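Local structure of glycine oxidase (Bacillus cereus ATCC 14579, 7CYX) at residues A[33-38]-A[176-181]; A[202-207]-A[325-330]. The protein probably catalyses the FAD-dependent oxidation of glycine by oxygen to glyoxylate, ammonium and hydrogen peroxide, a step that supplies thiamine diphosphate biosynthesis. One frame throughout, in Å; residues are numbered along the deposited sequence.

Contact 1. Residues A[33-38]-A[176-181]; sequences VEKQSI and QTEVFD. With FAD (flavin-adenine dinucleotide), chain C.
Gln176 gives its backbone N to Gln36 O, a 2.7 Å hydrogen bond that lies in the carbonyl plane on a lone pair. One residue on, Thr177 N bonds to Glu34 O at 3.0 Å, nearly straight at the hydrogen but with the donor lifted 41° out of the carbonyl plane. In Thr177, chi1 of -58° sets OG1 beside the backbone N, where it turns back to Glu175 O, and leaves the methyl CG2 anti to that N, 3.4 Å from Val33 CG1. Glu178 lays its CB against the CB of Lys35. Val179 then reads the adenine of FAD with its backbone: its N donates to N1A at 3.0 Å and its O receives N6A at 3.0 Å. Its CG2 rests on Val33 CG1, 3.5 Å away. Glu34 holds the ribose of the same cofactor, OE1 pairing with the O3B hydroxyl and OE2 with O2B, though the modelled lengths are too short to be taken at face value; Gln36 N also reaches OE2, on its anti side, and Gly12 N reaches OE1. This is the acidic residue after the second strand of a Rossmann-type fold, here paired with a segment that recognises the base. Residues 33-38 follow strand 30-33, 176-181 leads into strand 179-184, and strand 189-194 packs on Val33, Thr177 and Val179.

Contact 2. Residues A[202-207]-A[325-330]; sequences EKVVIA and KGLYAC
With chi1 of -60°, CG of Tyr328 stands anti to the carbonyl carbon, which swings the ring back along the sheet toward Lys203, whose own CG takes the same position. The lysine chain crosses the ring at a slant, CD lying 3.6 Å from Tyr328 CE1, and CD and CE continue past the phenol oxygen. Val204 O lies in plane at the ring edge, near CD1, and the same oxygen accepts the Tyr328 N-H at 2.9 Å.

The backbones run parallel, their strand axes 22° apart, and are joined by four hydrogen bonds that alternate in direction. Val204 N meets Gly326 O at 2.7 Å, nearly along the C=O axis, whereas Ile206 N approaches Tyr328 O from 42° above the carbonyl plane; Cys330 N closes the series on Ile206 O. Gly326, at positive phi, faces Glu202 O, with its CA 4.0 Å from that oxygen.

On the face carrying Tyr328, Val205 CG2 touches Tyr328 CB at 4.0 Å and Val205 CG1 meets Cys330 CB, beneath helix 341-352, whose Ile352 touches Lys203, Val205 and Tyr328. On the other face Val204 CG1 lies beside Leu327 CD2 at 3.8 Å; the same methyl is approached more loosely by Ile206 CD1, and helix 213-216 packs against Ile206 and Ala329.

At the Lys203 end of the pair Lys203 and Lys325 run side by side, their NZ atoms 3.5 Å apart. Two ammonium groups this close would be expected to repel; the salt bridge of Lys325 NZ to Glu320 OE2 probably offsets it. The rest of the pairing is made by backbone bonds and by hydrocarbon contacts on both faces.

How the contacts relate
Both contacts belong to the dinucleotide-binding part of the fold, with centres 15 Å apart and nearest atoms about 6 Å apart, so they do not touch. Strand 5-10 stands between them in the parallel part of the mixed sheet: strand 30-33, which ends at contact 1, flanks it on one side, and strand 203-206 of contact 2 on the other. Contact 1 grips the adenosine end of FAD directly. Contact 2 reaches FAD at the C-terminal ends of its strands, where Ala207 touches the cofactor, its side chain about 6 Å away, and the side chain of Cys330 is about 4 Å from that of Ile15, another FAD-binding residue. The side chains of Val204 and Val179 are about 7 Å apart.

Contact 1. Residues A[33-38]-A[176-181]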
loop_
_atom_site.group_PDB
_atom_site.type_symbol
_atom_site.label_atom_id
_atom_site.label_comp_id
_atom_site.label_asym_id
_atom_site.label_seq_id
_atom_site.Cartn_x
_atom_site.Cartn_y
_atom_site.Cartn_z
ATOM N N VAL A 33 -4.728 -4.255 -22.928
ATOM C CA VAL A 33 -3.936 -3.342 -23.794
ATOM C C VAL A 33 -4.204 -1.890 -23.365
ATOM O O VAL A 33 -5.324 -1.401 -23.454
ATOM C CB VAL A 33 -4.245 -3.557 -25.286
ATOM C CG1 VAL A 33 -3.283 -2.789 -26.175
ATOM C CG2 VAL A 33 -4.253 -5.042 -25.653
ATOM N N GLU A 34 -3.144 -1.224 -22.899
ATOM C CA GLU A 34 -3.202 0.039 -22.178
ATOM C C GLU A 34 -2.071 0.944 -22.687
ATOM O O GLU A 34 -0.898 0.584 -22.648
ATOM C CB GLU A 34 -3.094 -0.259 -20.685
ATOM C CG GLU A 34 -2.599 0.897 -19.836
ATOM C CD GLU A 34 -3.493 2.115 -19.874
ATOM O OE1 GLU A 34 -4.685 1.964 -19.521
ATOM O OE2 GLU A 34 -2.996 3.211 -20.262
ATOM N N LYS A 35 -2.433 2.136 -23.152
ATOM C CA LYS A 35 -1.526 2.956 -23.973
ATOM C C LYS A 35 -0.395 3.529 -23.109
ATOM O O LYS A 35 0.672 3.864 -23.643
ATOM C CB LYS A 35 -2.287 4.045 -24.740
ATOM C CG LYS A 35 -3.185 4.943 -23.903
ATOM C CD LYS A 35 -3.679 6.165 -24.639
ATOM C CE LYS A 35 -4.560 7.034 -23.762
ATOM N NZ LYS A 35 -4.260 8.466 -23.962
ATOM N N GLN A 36 -0.633 3.627 -21.795
ATOM C CA GLN A 36 0.377 4.028 -20.809
ATOM C C GLN A 36 0.570 2.880 -19.817
ATOM O O GLN A 36 1.130 1.869 -20.184
ATOM C CB GLN A 36 -0.016 5.352 -20.152
ATOM C CG GLN A 36 -0.108 6.494 -21.153
ATOM C CD GLN A 36 0.420 7.788 -20.586
ATOM O OE1 GLN A 36 0.086 8.180 -19.468
ATOM N NE2 GLN A 36 1.255 8.459 -21.367
ATOM N N SER A 37 0.121 3.038 -18.572
ATOM C CA SER A 37 0.309 2.015 -17.549
ATOM C C SER A 37 -1.028 1.743 -16.848
ATOM O O SER A 37 -2.000 2.473 -17.058
ATOM C CB SER A 37 1.403 2.415 -16.587
ATOM O OG SER A 37 0.885 3.236 -15.551
ATOM N N ILE A 38 -1.069 0.681 -16.039
ATOM C CA ILE A 38 -2.234 0.371 -15.212
ATOM C C ILE A 38 -2.444 1.536 -14.239
ATOM O O ILE A 38 -1.474 1.964 -13.577
ATOM C CB ILE A 38 -2.064 -0.950 -14.439
ATOM C CG1 ILE A 38 -1.960 -2.162 -15.364
ATOM C CG2 ILE A 38 -3.179 -1.121 -13.405
ATOM C CD1 ILE A 38 -3.144 -2.349 -16.266
ATOM N N GLN A 176 2.062 0.620 -22.411
ATOM C CA GLN A 176 2.690 1.421 -23.492
ATOM C C GLN A 176 2.265 0.863 -24.852
ATOM O O GLN A 176 3.097 0.802 -25.744
ATOM C CB GLN A 176 4.217 1.454 -23.408
ATOM C CG GLN A 176 4.806 1.277 -22.019
ATOM C CD GLN A 176 5.585 2.472 -21.547
ATOM O OE1 GLN A 176 6.748 2.652 -21.855
ATOM N NE2 GLN A 176 4.927 3.296 -20.767
ATOM N N THR A 177 0.995 0.507 -24.989
ATOM C CA THR A 177 0.477 -0.071 -26.218
ATOM C C THR A 177 -0.904 0.518 -26.504
ATOM O O THR A 177 -1.837 0.271 -25.744
ATOM C CB THR A 177 0.384 -1.595 -26.123
ATOM O OG1 THR A 177 1.663 -2.165 -25.825
ATOM C CG2 THR A 177 -0.141 -2.204 -27.401
ATOM N N GLU A 178 -1.022 1.280 -27.598
ATOM C CA GLU A 178 -2.270 1.955 -27.944
ATOM C C GLU A 178 -3.036 1.162 -29.008
ATOM O O GLU A 178 -2.469 0.750 -30.005
ATOM C CB GLU A 178 -2.039 3.374 -28.463
ATOM C CG GLU A 178 -3.341 4.076 -28.843
ATOM C CD GLU A 178 -3.274 5.578 -29.036
ATOM O OE1 GLU A 178 -4.295 6.150 -29.400
ATOM O OE2 GLU A 178 -2.213 6.167 -28.794
ATOM N N VAL A 179 -4.352 1.035 -28.801
ATOM C CA VAL A 179 -5.223 0.374 -29.728
ATOM C C VAL A 179 -5.797 1.423 -30.674
ATOM O O VAL A 179 -6.601 2.242 -30.243
ATOM C CB VAL A 179 -6.358 -0.329 -28.978
ATOM C CG1 VAL A 179 -7.449 -0.772 -29.934
ATOM C CG2 VAL A 179 -5.842 -1.465 -28.112
ATOM N N PHE A 180 -5.383 1.384 -31.946
ATOM C CA PHE A 180 -5.841 2.354 -32.948
ATOM C C PHE A 180 -7.234 1.987 -33.490
ATOM O O PHE A 180 -8.021 2.880 -33.857
ATOM C CB PHE A 180 -4.863 2.422 -34.122
ATOM C CG PHE A 180 -3.448 2.831 -33.783
ATOM C CD1 PHE A 180 -3.189 3.935 -32.979
ATOM C CD2 PHE A 180 -2.368 2.133 -34.307
ATOM C CE1 PHE A 180 -1.884 4.321 -32.705
ATOM C CE2 PHE A 180 -1.068 2.519 -34.020
ATOM C CZ PHE A 180 -0.828 3.608 -33.216
ATOM N N ASP A 181 -7.517 0.676 -33.574
ATOM C CA ASP A 181 -8.746 0.150 -34.173
ATOM C C ASP A 181 -8.951 -1.329 -33.778
ATOM O O ASP A 181 -8.028 -2.002 -33.291
ATOM C CB ASP A 181 -8.707 0.341 -35.696
ATOM C CG ASP A 181 -10.052 0.209 -36.395
ATOM O OD1 ASP A 181 -11.082 0.118 -35.708
ATOM O OD2 ASP A 181 -10.061 0.208 -37.621
HETATM P PA FAD C . -9.568 5.199 -16.693
HETATM O O1A FAD C . -9.048 4.915 -15.340
HETATM O O2A FAD C . -9.279 6.560 -17.262
HETATM O O5B FAD C . -9.067 4.029 -17.618
HETATM C C5B FAD C . -9.075 4.185 -18.999
HETATM C C4B FAD C . -7.754 3.619 -19.446
HETATM O O4B FAD C . -7.860 3.297 -20.820
HETATM C C3B FAD C . -6.625 4.617 -19.321
HETATM O O3B FAD C . -5.611 4.012 -18.489
HETATM C C2B FAD C . -6.109 4.845 -20.739
HETATM O O2B FAD C . -4.676 4.806 -20.790
HETATM C C1B FAD C . -6.625 3.636 -21.459
HETATM N N9A FAD C . -6.874 3.800 -22.889
HETATM C C8A FAD C . -7.697 4.712 -23.442
HETATM N N7A FAD C . -7.710 4.576 -24.782
HETATM C C5A FAD C . -6.924 3.530 -25.082
HETATM C C6A FAD C . -6.527 2.865 -26.321
HETATM N N6A FAD C . -7.020 3.350 -27.481
HETATM N N1A FAD C . -5.650 1.830 -26.241
HETATM C C2A FAD C . -5.176 1.422 -25.058
HETATM N N3A FAD C . -5.499 1.992 -23.874
HETATM C C4A FAD C . -6.367 3.021 -23.834
HETATM N N1 FAD C . -15.323 7.315 -8.462
HETATM C C2 FAD C . -15.900 6.785 -7.336
HETATM O O2 FAD C . -16.529 5.713 -7.506
HETATM N N3 FAD C . -15.798 7.368 -6.116
HETATM C C4 FAD C . -15.067 8.494 -5.959
HETATM O O4 FAD C . -14.899 9.055 -4.845
HETATM C C4X FAD C . -14.445 9.120 -7.153
HETATM N N5 FAD C . -13.750 10.260 -7.073
HETATM C C5X FAD C . -13.173 10.795 -8.168
HETATM C C6 FAD C . -12.433 11.958 -8.042
HETATM C C7 FAD C . -11.844 12.528 -9.157
HETATM C C7M FAD C . -11.046 13.814 -9.030
HETATM C C8 FAD C . -11.972 11.894 -10.464
HETATM C C8M FAD C . -11.317 12.490 -11.702
HETATM C C9 FAD C . -12.693 10.750 -10.581
HETATM C C9A FAD C . -13.302 10.162 -9.496
HETATM N N10 FAD C . -14.019 8.964 -9.621
HETATM C C10 FAD C . -14.615 8.445 -8.449
HETATM C "C1'" FAD C . -14.292 8.309 -10.908
HETATM C "C2'" FAD C . -13.395 7.204 -11.368
HETATM O "O2'" FAD C . -12.053 7.718 -11.408
HETATM C "C3'" FAD C . -13.850 6.802 -12.760
HETATM O "O3'" FAD C . -15.302 6.777 -12.886
HETATM C "C4'" FAD C . -13.123 5.498 -13.112
HETATM O "O4'" FAD C . -11.718 5.620 -12.830
HETATM C "C5'" FAD C . -13.214 5.158 -14.575
HETATM O "O5'" FAD C . -12.321 4.085 -14.806
HETATM P P FAD C . -11.975 3.663 -16.303
HETATM O O1P FAD C . -13.201 3.660 -17.140
HETATM O O2P FAD C . -11.085 2.451 -16.220
HETATM O O3P FAD C . -11.181 5.009 -16.743
#

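Contact 2. Residues A[202-207]-A[325-330]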
loop_
_atom_site.group_PDB
_atom_site.type_symbol
_atom_site.label_atom_id
_atom_site.label_comp_id
_atom_site.label_asym_id
_atom_site.label_seq_id
_atom_site.Cartn_x
_atom_site.Cartn_y
_atom_site.Cartn_z
ATOM N N GLU A 202 -10.760 -13.054 -29.971
ATOM C CA GLU A 202 -12.097 -13.457 -30.448
ATOM C C GLU A 202 -13.177 -12.526 -29.877
ATOM O O GLU A 202 -14.308 -12.507 -30.364
ATOM C CB GLU A 202 -12.404 -14.910 -30.050
ATOM C CG GLU A 202 -11.815 -15.959 -30.994
ATOM C CD GLU A 202 -12.333 -17.379 -30.799
ATOM O OE1 GLU A 202 -13.535 -17.604 -31.070
ATOM O OE2 GLU A 202 -11.541 -18.256 -30.357
ATOM N N LYS A 203 -12.845 -11.827 -28.792
ATOM C CA LYS A 203 -13.731 -10.863 -28.182
ATOM C C LYS A 203 -12.894 -9.647 -27.788
ATOM O O LYS A 203 -11.699 -9.770 -27.510
ATOM C CB LYS A 203 -14.454 -11.434 -26.958
ATOM C CG LYS A 203 -15.353 -12.639 -27.209
ATOM C CD LYS A 203 -16.141 -13.032 -25.971
ATOM C CE LYS A 203 -16.708 -14.437 -25.998
ATOM N NZ LYS A 203 -17.240 -14.801 -27.332
ATOM N N VAL A 204 -13.543 -8.483 -27.786
ATOM C CA VAL A 204 -12.941 -7.242 -27.389
ATOM C C VAL A 204 -13.856 -6.595 -26.360
ATOM O O VAL A 204 -15.068 -6.702 -26.500
ATOM C CB VAL A 204 -12.737 -6.310 -28.591
ATOM C CG1 VAL A 204 -12.702 -4.852 -28.173
ATOM C CG2 VAL A 204 -11.471 -6.665 -29.343
ATOM N N VAL A 205 -13.257 -5.925 -25.369
ATOM C CA VAL A 205 -13.964 -5.015 -24.493
ATOM C C VAL A 205 -13.304 -3.627 -24.525
ATOM O O VAL A 205 -12.105 -3.475 -24.247
ATOM C CB VAL A 205 -14.032 -5.542 -23.056
ATOM C CG1 VAL A 205 -14.946 -4.664 -22.223
ATOM C CG2 VAL A 205 -14.474 -6.999 -23.008
ATOM N N ILE A 206 -14.132 -2.623 -24.825
ATOM C CA ILE A 206 -13.759 -1.223 -24.837
ATOM C C ILE A 206 -13.920 -0.673 -23.422
ATOM O O ILE A 206 -15.043 -0.418 -23.000
ATOM C CB ILE A 206 -14.625 -0.436 -25.842
ATOM C CG1 ILE A 206 -14.492 -0.969 -27.267
ATOM C CG2 ILE A 206 -14.302 1.049 -25.797
ATOM C CD1 ILE A 206 -15.473 -0.344 -28.238
ATOM N N ALA A 207 -12.788 -0.471 -22.731
ATOM C CA ALA A 207 -12.724 0.090 -21.401
ATOM C C ALA A 207 -11.759 1.284 -21.369
ATOM O O ALA A 207 -10.853 1.330 -20.529
ATOM C CB ALA A 207 -12.270 -0.988 -20.450
ATOM N N LYS A 325 -20.205 -9.706 -33.558
ATOM C CA LYS A 325 -20.137 -10.674 -32.476
ATOM C C LYS A 325 -18.768 -10.551 -31.801
ATOM O O LYS A 325 -17.737 -10.439 -32.474
ATOM C CB LYS A 325 -20.401 -12.096 -32.984
ATOM C CG LYS A 325 -20.376 -13.181 -31.911
ATOM C CD LYS A 325 -21.477 -13.063 -30.861
ATOM C CE LYS A 325 -21.260 -13.968 -29.664
ATOM N NZ LYS A 325 -20.166 -13.475 -28.793
ATOM N N GLY A 326 -18.803 -10.528 -30.468
ATOM C CA GLY A 326 -17.620 -10.475 -29.631
ATOM C C GLY A 326 -17.165 -9.056 -29.322
ATOM O O GLY A 326 -16.091 -8.884 -28.732
ATOM N N LEU A 327 -17.956 -8.046 -29.719
ATOM C CA LEU A 327 -17.591 -6.649 -29.492
ATOM C C LEU A 327 -18.418 -6.124 -28.309
ATOM O O LEU A 327 -19.647 -6.068 -28.361
ATOM C CB LEU A 327 -17.834 -5.874 -30.792
ATOM C CG LEU A 327 -17.115 -4.534 -31.012
ATOM C CD1 LEU A 327 -18.113 -3.392 -31.048
ATOM C CD2 LEU A 327 -16.024 -4.258 -29.990
ATOM N N TYR A 328 -17.715 -5.783 -27.225
ATOM C CA TYR A 328 -18.318 -5.386 -25.989
ATOM C C TYR A 328 -17.830 -3.974 -25.649
ATOM O O TYR A 328 -16.802 -3.539 -26.159
ATOM C CB TYR A 328 -17.989 -6.389 -24.869
ATOM C CG TYR A 328 -18.443 -7.808 -25.111
ATOM C CD1 TYR A 328 -17.657 -8.669 -25.847
ATOM C CD2 TYR A 328 -19.644 -8.293 -24.614
ATOM C CE1 TYR A 328 -18.051 -9.965 -26.121
ATOM C CE2 TYR A 328 -20.052 -9.597 -24.861
ATOM C CZ TYR A 328 -19.245 -10.439 -25.612
ATOM O OH TYR A 328 -19.566 -11.737 -25.877
ATOM N N ALA A 329 -18.547 -3.326 -24.719
ATOM C CA ALA A 329 -18.272 -1.974 -24.241
ATOM C C ALA A 329 -18.524 -1.923 -22.736
ATOM O O ALA A 329 -19.456 -2.568 -22.261
ATOM C CB ALA A 329 -19.164 -0.978 -24.952
ATOM N N CYS A 330 -17.718 -1.118 -22.031
ATOM C CA CYS A 330 -17.809 -0.939 -20.587
ATOM C C CYS A 330 -17.032 0.328 -20.187
ATOM O O CYS A 330 -15.932 0.236 -19.684
ATOM C CB CYS A 330 -17.319 -2.192 -19.851
ATOM S SG CYS A 330 -17.804 -2.248 -18.104
#